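Local structure of AclR protein (Streptomyces galilaeus, 2GEY) at residues 35-40 against 117-122; 56-61 against 87-92; 73-78 against 107-112. The protein is a putative hydroxylase that probably acts in the biosynthesis of aromatic polyketide antibiotics and has a SnoaL-like fold of the NTF2 class. All coordinates share one frame; numbering follows the deposited sequence.

Contact 1: 35-40 against 117-122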
# COMPACT_ATOMS: atom_id res chain seq x y z
N HIS A 35 8.56 14.78 -6.66
CA HIS A 35 8.01 13.82 -5.73
C HIS A 35 6.50 13.78 -5.87
O HIS A 35 5.85 14.83 -5.96
CB HIS A 35 8.34 14.20 -4.29
CG HIS A 35 9.79 14.49 -4.04
ND1 HIS A 35 10.69 13.50 -3.70
CD2 HIS A 35 10.48 15.65 -4.03
CE1 HIS A 35 11.88 14.05 -3.52
NE2 HIS A 35 11.78 15.35 -3.71
N TYR A 36 5.94 12.58 -5.86
CA TYR A 36 4.50 12.39 -5.90
C TYR A 36 4.03 11.53 -4.73
O TYR A 36 4.68 10.55 -4.35
CB TYR A 36 4.07 11.70 -7.20
CG TYR A 36 4.68 12.26 -8.46
CD1 TYR A 36 5.87 11.76 -8.95
CD2 TYR A 36 4.05 13.27 -9.18
CE1 TYR A 36 6.44 12.25 -10.11
CE2 TYR A 36 4.61 13.76 -10.34
CZ TYR A 36 5.80 13.23 -10.81
OH TYR A 36 6.38 13.71 -11.96
N SER A 37 2.87 11.89 -4.19
CA SER A 37 2.20 11.09 -3.18
C SER A 37 0.70 11.26 -3.34
O SER A 37 0.21 12.39 -3.44
CB SER A 37 2.66 11.52 -1.79
OG SER A 37 2.08 10.70 -0.79
N GLU A 38 -0.03 10.15 -3.38
CA GLU A 38 -1.47 10.14 -3.62
C GLU A 38 -1.83 10.88 -4.92
O GLU A 38 -2.84 11.59 -4.99
CB GLU A 38 -2.22 10.71 -2.41
CG GLU A 38 -1.86 10.00 -1.10
CD GLU A 38 -2.71 10.43 0.08
OE1 GLU A 38 -3.55 11.35 -0.10
OE2 GLU A 38 -2.56 9.85 1.17
N ASP A 39 -0.99 10.69 -5.94
CA ASP A 39 -1.16 11.27 -7.28
C ASP A 39 -1.10 12.80 -7.33
O ASP A 39 -1.51 13.40 -8.32
CB ASP A 39 -2.45 10.76 -7.95
CG ASP A 39 -2.47 9.24 -8.10
OD1 ASP A 39 -1.38 8.63 -8.11
OD2 ASP A 39 -3.57 8.66 -8.20
N ASN A 40 -0.55 13.43 -6.29
CA ASN A 40 -0.30 14.87 -6.27
C ASN A 40 1.18 15.10 -6.05
O ASN A 40 1.82 14.34 -5.34
CB ASN A 40 -1.04 15.52 -5.11
CG ASN A 40 -2.54 15.36 -5.19
OD1 ASN A 40 -3.16 15.73 -6.19
ND2 ASN A 40 -3.13 14.82 -4.14
N HIS A 117 10.05 10.37 -7.86
CA HIS A 117 9.87 9.58 -6.66
C HIS A 117 8.37 9.49 -6.35
O HIS A 117 7.72 10.51 -6.19
CB HIS A 117 10.66 10.25 -5.52
CG HIS A 117 10.29 9.78 -4.15
ND1 HIS A 117 10.07 10.65 -3.11
CD2 HIS A 117 10.10 8.54 -3.65
CE1 HIS A 117 9.77 9.97 -2.02
NE2 HIS A 117 9.78 8.68 -2.33
N TRP A 118 7.85 8.27 -6.30
CA TRP A 118 6.45 8.02 -5.94
C TRP A 118 6.40 7.18 -4.67
O TRP A 118 7.18 6.22 -4.53
CB TRP A 118 5.72 7.25 -7.04
CG TRP A 118 5.70 7.86 -8.39
CD1 TRP A 118 4.72 8.63 -8.93
CD2 TRP A 118 6.70 7.70 -9.42
NE1 TRP A 118 5.04 8.97 -10.22
CE2 TRP A 118 6.24 8.42 -10.55
CE3 TRP A 118 7.91 7.02 -9.49
CZ2 TRP A 118 6.98 8.48 -11.74
CZ3 TRP A 118 8.65 7.08 -10.67
CH2 TRP A 118 8.18 7.81 -11.78
N ASP A 119 5.50 7.50 -3.75
CA ASP A 119 5.31 6.66 -2.56
C ASP A 119 3.85 6.25 -2.39
O ASP A 119 2.94 6.98 -2.79
CB ASP A 119 5.84 7.33 -1.29
CG ASP A 119 5.07 8.60 -0.92
OD1 ASP A 119 3.83 8.57 -0.81
OD2 ASP A 119 5.73 9.65 -0.69
N VAL A 120 3.66 5.07 -1.82
CA VAL A 120 2.36 4.64 -1.33
C VAL A 120 2.61 4.20 0.10
O VAL A 120 3.32 3.21 0.34
CB VAL A 120 1.77 3.49 -2.17
CG1 VAL A 120 0.49 2.97 -1.54
CG2 VAL A 120 1.53 3.94 -3.60
N ILE A 121 2.06 4.95 1.05
CA ILE A 121 2.36 4.73 2.44
C ILE A 121 1.11 4.30 3.20
O ILE A 121 0.10 5.01 3.19
CB ILE A 121 2.95 5.99 3.10
CG1 ILE A 121 4.17 6.48 2.31
CG2 ILE A 121 3.31 5.71 4.56
CD1 ILE A 121 4.67 7.82 2.75
N ASN A 122 1.20 3.13 3.83
CA ASN A 122 0.17 2.63 4.71
C ASN A 122 0.55 2.91 6.16
O ASN A 122 1.33 2.16 6.76
CB ASN A 122 -0.03 1.12 4.54
CG ASN A 122 -0.98 0.54 5.56
OD1 ASN A 122 -1.83 1.25 6.08
ND2 ASN A 122 -0.84 -0.75 5.86
O HOH W 1 7.01 10.79 -2.99
O HOH W 2 0.48 7.39 -3.98

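Contact 2: 56-61 against 87-92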
# COMPACT_ATOMS: atom_id res chain seq x y z
N LYS A 56 12.71 13.13 13.78
CA LYS A 56 12.61 13.66 15.14
C LYS A 56 11.63 12.86 16.01
O LYS A 56 11.90 12.58 17.18
CB LYS A 56 12.18 15.13 15.11
CG LYS A 56 12.28 15.80 16.45
CD LYS A 56 11.65 17.20 16.46
CE LYS A 56 11.36 17.66 17.88
NZ LYS A 56 10.30 16.81 18.55
N ALA A 57 10.49 12.49 15.43
CA ALA A 57 9.45 11.76 16.15
C ALA A 57 9.86 10.31 16.42
O ALA A 57 9.55 9.75 17.48
CB ALA A 57 8.16 11.79 15.36
N PHE A 58 10.58 9.73 15.45
CA PHE A 58 10.99 8.33 15.46
C PHE A 58 12.51 8.20 15.26
O PHE A 58 12.97 7.68 14.24
CB PHE A 58 10.22 7.59 14.38
CG PHE A 58 8.74 7.78 14.48
CD1 PHE A 58 8.03 7.20 15.52
CD2 PHE A 58 8.05 8.57 13.56
CE1 PHE A 58 6.66 7.38 15.65
CE2 PHE A 58 6.67 8.75 13.68
CZ PHE A 58 5.98 8.16 14.73
N PRO A 59 13.30 8.67 16.24
CA PRO A 59 14.76 8.82 16.09
C PRO A 59 15.55 7.53 15.91
O PRO A 59 16.71 7.57 15.50
CB PRO A 59 15.17 9.51 17.39
CG PRO A 59 14.12 9.17 18.36
CD PRO A 59 12.85 9.11 17.58
N ASP A 60 14.92 6.39 16.23
CA ASP A 60 15.57 5.09 16.12
C ASP A 60 14.98 4.26 14.98
O ASP A 60 15.13 3.04 14.95
CB ASP A 60 15.43 4.34 17.44
CG ASP A 60 13.99 4.10 17.86
OD1 ASP A 60 13.04 4.51 17.15
OD2 ASP A 60 13.80 3.50 18.93
N LEU A 61 14.30 4.91 14.04
CA LEU A 61 13.57 4.17 13.03
C LEU A 61 14.51 3.28 12.21
O LEU A 61 15.69 3.60 12.02
CB LEU A 61 12.75 5.09 12.13
CG LEU A 61 13.51 6.08 11.24
CD1 LEU A 61 13.97 5.42 9.93
CD2 LEU A 61 12.63 7.29 10.94
N GLY A 87 9.19 11.37 19.90
CA GLY A 87 8.88 12.79 19.72
C GLY A 87 7.44 13.00 19.27
O GLY A 87 6.83 12.09 18.72
N GLU A 88 6.90 14.19 19.52
CA GLU A 88 5.52 14.49 19.14
C GLU A 88 5.33 14.24 17.64
O GLU A 88 6.17 14.59 16.82
CB GLU A 88 5.12 15.92 19.51
CG GLU A 88 3.60 16.17 19.44
CD GLU A 88 3.21 17.59 19.80
OE1 GLU A 88 2.33 18.16 19.10
OE2 GLU A 88 3.74 18.14 20.78
N PHE A 89 4.20 13.61 17.30
CA PHE A 89 3.88 13.31 15.92
C PHE A 89 2.37 13.38 15.70
O PHE A 89 1.60 12.80 16.48
CB PHE A 89 4.39 11.92 15.54
CG PHE A 89 4.37 11.65 14.07
CD1 PHE A 89 5.22 12.34 13.22
CD2 PHE A 89 3.51 10.72 13.53
CE1 PHE A 89 5.21 12.11 11.86
CE2 PHE A 89 3.49 10.47 12.16
CZ PHE A 89 4.34 11.17 11.32
N MET A 90 1.96 14.10 14.66
CA MET A 90 0.55 14.33 14.34
C MET A 90 -0.25 14.82 15.55
O MET A 90 -1.40 14.43 15.75
CB MET A 90 -0.10 13.07 13.78
CG MET A 90 0.59 12.51 12.56
SD MET A 90 -0.31 11.15 11.80
CE MET A 90 -0.75 10.15 13.21
N GLY A 91 0.38 15.68 16.36
CA GLY A 91 -0.26 16.24 17.54
C GLY A 91 -0.35 15.30 18.73
O GLY A 91 -0.93 15.66 19.75
N VAL A 92 0.24 14.11 18.63
CA VAL A 92 0.20 13.13 19.71
C VAL A 92 1.53 13.11 20.46
O VAL A 92 2.58 12.93 19.86
CB VAL A 92 -0.10 11.72 19.16
CG1 VAL A 92 -0.12 10.69 20.30
CG2 VAL A 92 -1.41 11.73 18.41
O HOH W 3 8.69 15.14 17.13

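Contact 3: 73-78 against 107-112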
# COMPACT_ATOMS: atom_id res chain seq x y z
N ASP A 73 14.43 2.09 -16.15
CA ASP A 73 15.14 3.08 -15.32
C ASP A 73 14.53 3.24 -13.92
O ASP A 73 14.88 4.19 -13.19
CB ASP A 73 15.21 4.44 -16.04
CG ASP A 73 13.85 4.94 -16.53
OD1 ASP A 73 12.81 4.28 -16.31
OD2 ASP A 73 13.83 6.02 -17.18
N ARG A 74 13.66 2.31 -13.53
CA ARG A 74 12.95 2.40 -12.27
C ARG A 74 13.34 1.30 -11.28
O ARG A 74 13.76 0.21 -11.67
CB ARG A 74 11.45 2.34 -12.52
CG ARG A 74 10.90 3.57 -13.23
CD ARG A 74 9.40 3.48 -13.45
NE ARG A 74 9.07 2.49 -14.48
CZ ARG A 74 8.23 1.46 -14.35
NH1 ARG A 74 7.58 1.22 -13.22
NH2 ARG A 74 8.04 0.65 -15.38
N VAL A 75 13.16 1.61 -10.00
CA VAL A 75 13.32 0.66 -8.91
C VAL A 75 12.15 0.87 -7.94
O VAL A 75 11.74 2.01 -7.72
CB VAL A 75 14.65 0.86 -8.16
CG1 VAL A 75 14.82 -0.20 -7.05
CG2 VAL A 75 15.83 0.83 -9.12
N ALA A 76 11.62 -0.22 -7.40
CA ALA A 76 10.57 -0.16 -6.37
C ALA A 76 10.96 -1.02 -5.17
O ALA A 76 11.45 -2.14 -5.33
CB ALA A 76 9.24 -0.64 -6.94
N LEU A 77 10.74 -0.47 -3.98
CA LEU A 77 11.09 -1.14 -2.73
C LEU A 77 9.86 -1.20 -1.87
O LEU A 77 9.21 -0.18 -1.65
CB LEU A 77 12.17 -0.37 -1.97
CG LEU A 77 13.50 -0.22 -2.71
CD1 LEU A 77 13.47 1.04 -3.57
CD2 LEU A 77 14.63 -0.15 -1.73
N ARG A 78 9.54 -2.39 -1.39
CA ARG A 78 8.50 -2.58 -0.39
C ARG A 78 9.21 -2.65 0.96
O ARG A 78 10.05 -3.53 1.18
CB ARG A 78 7.69 -3.85 -0.67
CG ARG A 78 6.56 -4.08 0.34
CD ARG A 78 5.54 -5.10 -0.15
NE ARG A 78 6.17 -6.34 -0.60
CZ ARG A 78 6.52 -7.35 0.20
NH1 ARG A 78 6.30 -7.29 1.50
NH2 ARG A 78 7.08 -8.42 -0.31
N LEU A 107 11.24 4.76 -7.63
CA LEU A 107 12.21 5.77 -8.03
C LEU A 107 12.58 5.59 -9.50
O LEU A 107 12.75 4.47 -9.96
CB LEU A 107 13.48 5.66 -7.19
CG LEU A 107 13.39 5.86 -5.68
CD1 LEU A 107 14.77 5.75 -5.07
CD2 LEU A 107 12.75 7.19 -5.31
N ARG A 108 12.69 6.71 -10.22
CA ARG A 108 13.17 6.69 -11.60
C ARG A 108 14.48 7.47 -11.66
O ARG A 108 14.58 8.57 -11.10
CB ARG A 108 12.15 7.29 -12.57
CG ARG A 108 12.56 7.12 -14.04
CD ARG A 108 11.47 7.53 -14.99
NE ARG A 108 11.37 8.97 -15.11
CZ ARG A 108 12.12 9.73 -15.90
NH1 ARG A 108 13.11 9.22 -16.64
NH2 ARG A 108 11.91 11.04 -15.94
N PHE A 109 15.47 6.89 -12.34
CA PHE A 109 16.83 7.44 -12.41
C PHE A 109 17.15 8.01 -13.77
O PHE A 109 16.74 7.46 -14.79
CB PHE A 109 17.86 6.35 -12.12
CG PHE A 109 17.94 5.95 -10.67
CD1 PHE A 109 16.98 5.10 -10.13
CD2 PHE A 109 18.96 6.43 -9.85
CE1 PHE A 109 17.04 4.74 -8.79
CE2 PHE A 109 19.03 6.07 -8.52
CZ PHE A 109 18.06 5.22 -7.99
N VAL A 110 17.92 9.10 -13.78
CA VAL A 110 18.60 9.59 -14.98
C VAL A 110 20.02 9.96 -14.57
O VAL A 110 20.22 10.69 -13.60
CB VAL A 110 17.92 10.85 -15.59
CG1 VAL A 110 18.72 11.34 -16.79
CG2 VAL A 110 16.48 10.55 -16.00
N ASP A 111 21.00 9.42 -15.29
CA ASP A 111 22.42 9.67 -15.01
C ASP A 111 22.80 9.42 -13.56
O ASP A 111 23.58 10.19 -12.98
CB ASP A 111 22.80 11.09 -15.42
CG ASP A 111 22.66 11.33 -16.91
OD1 ASP A 111 22.83 10.36 -17.68
OD2 ASP A 111 22.38 12.48 -17.31
N GLY A 112 22.24 8.37 -12.97
CA GLY A 112 22.56 7.99 -11.60
C GLY A 112 21.86 8.78 -10.50
O GLY A 112 22.09 8.52 -9.32
O HOH W 4 16.10 7.47 -17.41

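Contact 1: 35-40 against 117-122
Tyr36 N donates to His117 O at 2.7 Å. Asp119 N donates to Tyr36 O at 3.2 Å. A water lies 2.7 Å from Tyr36 O and near Asp119 OD2, and can bond to either. The backbone bonds join strands 33-37 and 113-122 in parallel, with His35 beside His117 and Tyr36 beside Trp118.

The Asp119 carboxylate reaches back to strand 33-37. Ser37 OG donates to the syn lone pair of Asp119 OD1 at 2.8 Å. Ser37 OG lies anti to its own backbone N (chi1 -177°), which turns it to this carboxylate. A second water links Glu38 N to Asp119 O, within the type I' turn from Ser37 to Asn40. In one of two conformers of His117, His117 ND1 lies 3.0 Å from His35 ND1 in a hydrogen bond whose donor may be either ring. The two rings then meet rim to rim, with planes at 89°.

On the other face, Tyr36 and Trp118 lie side by side. Tyr36 CD1 sits over the indole near its rim, 3.2 Å from Trp118 NE1. The planes are only 14° apart but slid, so overlap is slight. Tyr36 OH bonds to Glu116, and Trp118 makes a cation-pi contact with Arg78 of the second subunit. The face of His35, Ser37, His117 and Asp119 thus carries two separate polar pairs, and Ser37 helps to fix the Asp119 carboxylate from strand 33-37.

Contact 2: 56-61 against 87-92
Phe58 and Phe89 form an edge-to-face pair. The edge of Phe58 is directed at the face of Phe89, with the planes at 67° and the centroids 4.9 Å apart. Phe58 CE2 stands over the centre of the Phe89 ring, 3.7 Å from Phe89 CG. Phe58 CZ follows beside it, toward Phe89 CD2. The torsions bring this about from both ends. Phe89 extends its ring away from its own backbone N (chi1 -167°), toward the helix end. Phe58 folds its ring alongside its backbone N (chi1 -53°), and this places the far rim at Phe89.

Ala57 CB touches both rings. Ala57 CB lies over one face of Phe58, offset toward the rim, and 3.7 Å from Phe89 CD1. The contact joins the C-terminal end of helix 44-57 to the loop between strands 74-84 and 98-110 of the NTF2-type fold. Leu126 of helix 124-129 touches both phenylalanines, and the Phe58 ring also meets Trp101 and His85.

Beside the rings, Gly87 N donates to Ala57 O at 2.9 Å. Lys56 keeps a largely extended chain and turns only at its last torsion. Lys56 NZ donates to a water at 2.7 Å, and that water donates to Glu88 O. In one of its two conformers the Glu88 carboxylate bonds to Gln93.

Contact 3: 73-78 against 107-112
Val75 and Leu107 exchange two backbone hydrogen bonds as an antiparallel hydrogen-bonded pair. Val75 N donates to Leu107 O at 2.9 Å, and Leu107 N donates to Val75 O at 2.8 Å. A third bond runs from Phe109 N to Asp73 O, also 2.9 Å long. Between them Arg74 and Arg108 form a non-hydrogen-bonded pair, where Arg74 CA comes 3.1 Å from Leu107 O in a CA-H...O contact.

Asp73 lies across the side chain of Arg108. Its carboxylate rests against the aliphatic part, with Asp73 CG 3.6 Å from Arg108 CG. Asp73 OD2 then meets the guanidinium at its edge in a weak salt bridge, 3.3 Å from Arg108 NH1. The bond is straight (164°), although the two planes are 51° apart. A water donates to both Asp73 OD2 and Phe109 O, giving this end of the ladder one more link. Arg108 runs out anti to its backbone N and bends at chi3 (77°), and its NE pairs with Glu116. Glu116 therefore probably helps to place the guanidinium for Asp73.

The other face of the ladder is apolar. Val75 CG2 approaches the Phe109 ring at 4.1 Å from Phe109 CE1. Cys10 of helix 3-18 touches Val75, Leu107 and Phe109. On the face of Arg74, the guanidinium pairs with Glu106 and Glu72, and its NH2 also bonds to Ile68 O of the second subunit. This two-sided antiparallel ladder, with a helix on its apolar face and a second subunit on its polar one, belongs to the curved sheet of the SnoaL-like alpha+beta barrel.

How the contacts relate
Contacts 1 and 3 belong to the same mixed sheet, where strands 113-122 and 98-110 are neighbours. They touch through Trp118 on Arg108. Contact 1 is a parallel pairing, and its centre is about 9 Å from the centre of the chain. Contact 3 is antiparallel and lies farther out, its centre about 17 Å from the centre of the chain. Both also meet the second subunit. Contact 2 touches neither: it joins a helix end to a loop, on the opposite side of the chain centre from contact 3. All three are partly buried. Contact 2 relies mainly on aromatic packing. Contacts 1 and 3 rest on backbone ladders, with a hydroxyl-carboxylate bond and, in one conformer, an imidazole pair in contact 1, and a weak ion pair in contact 3.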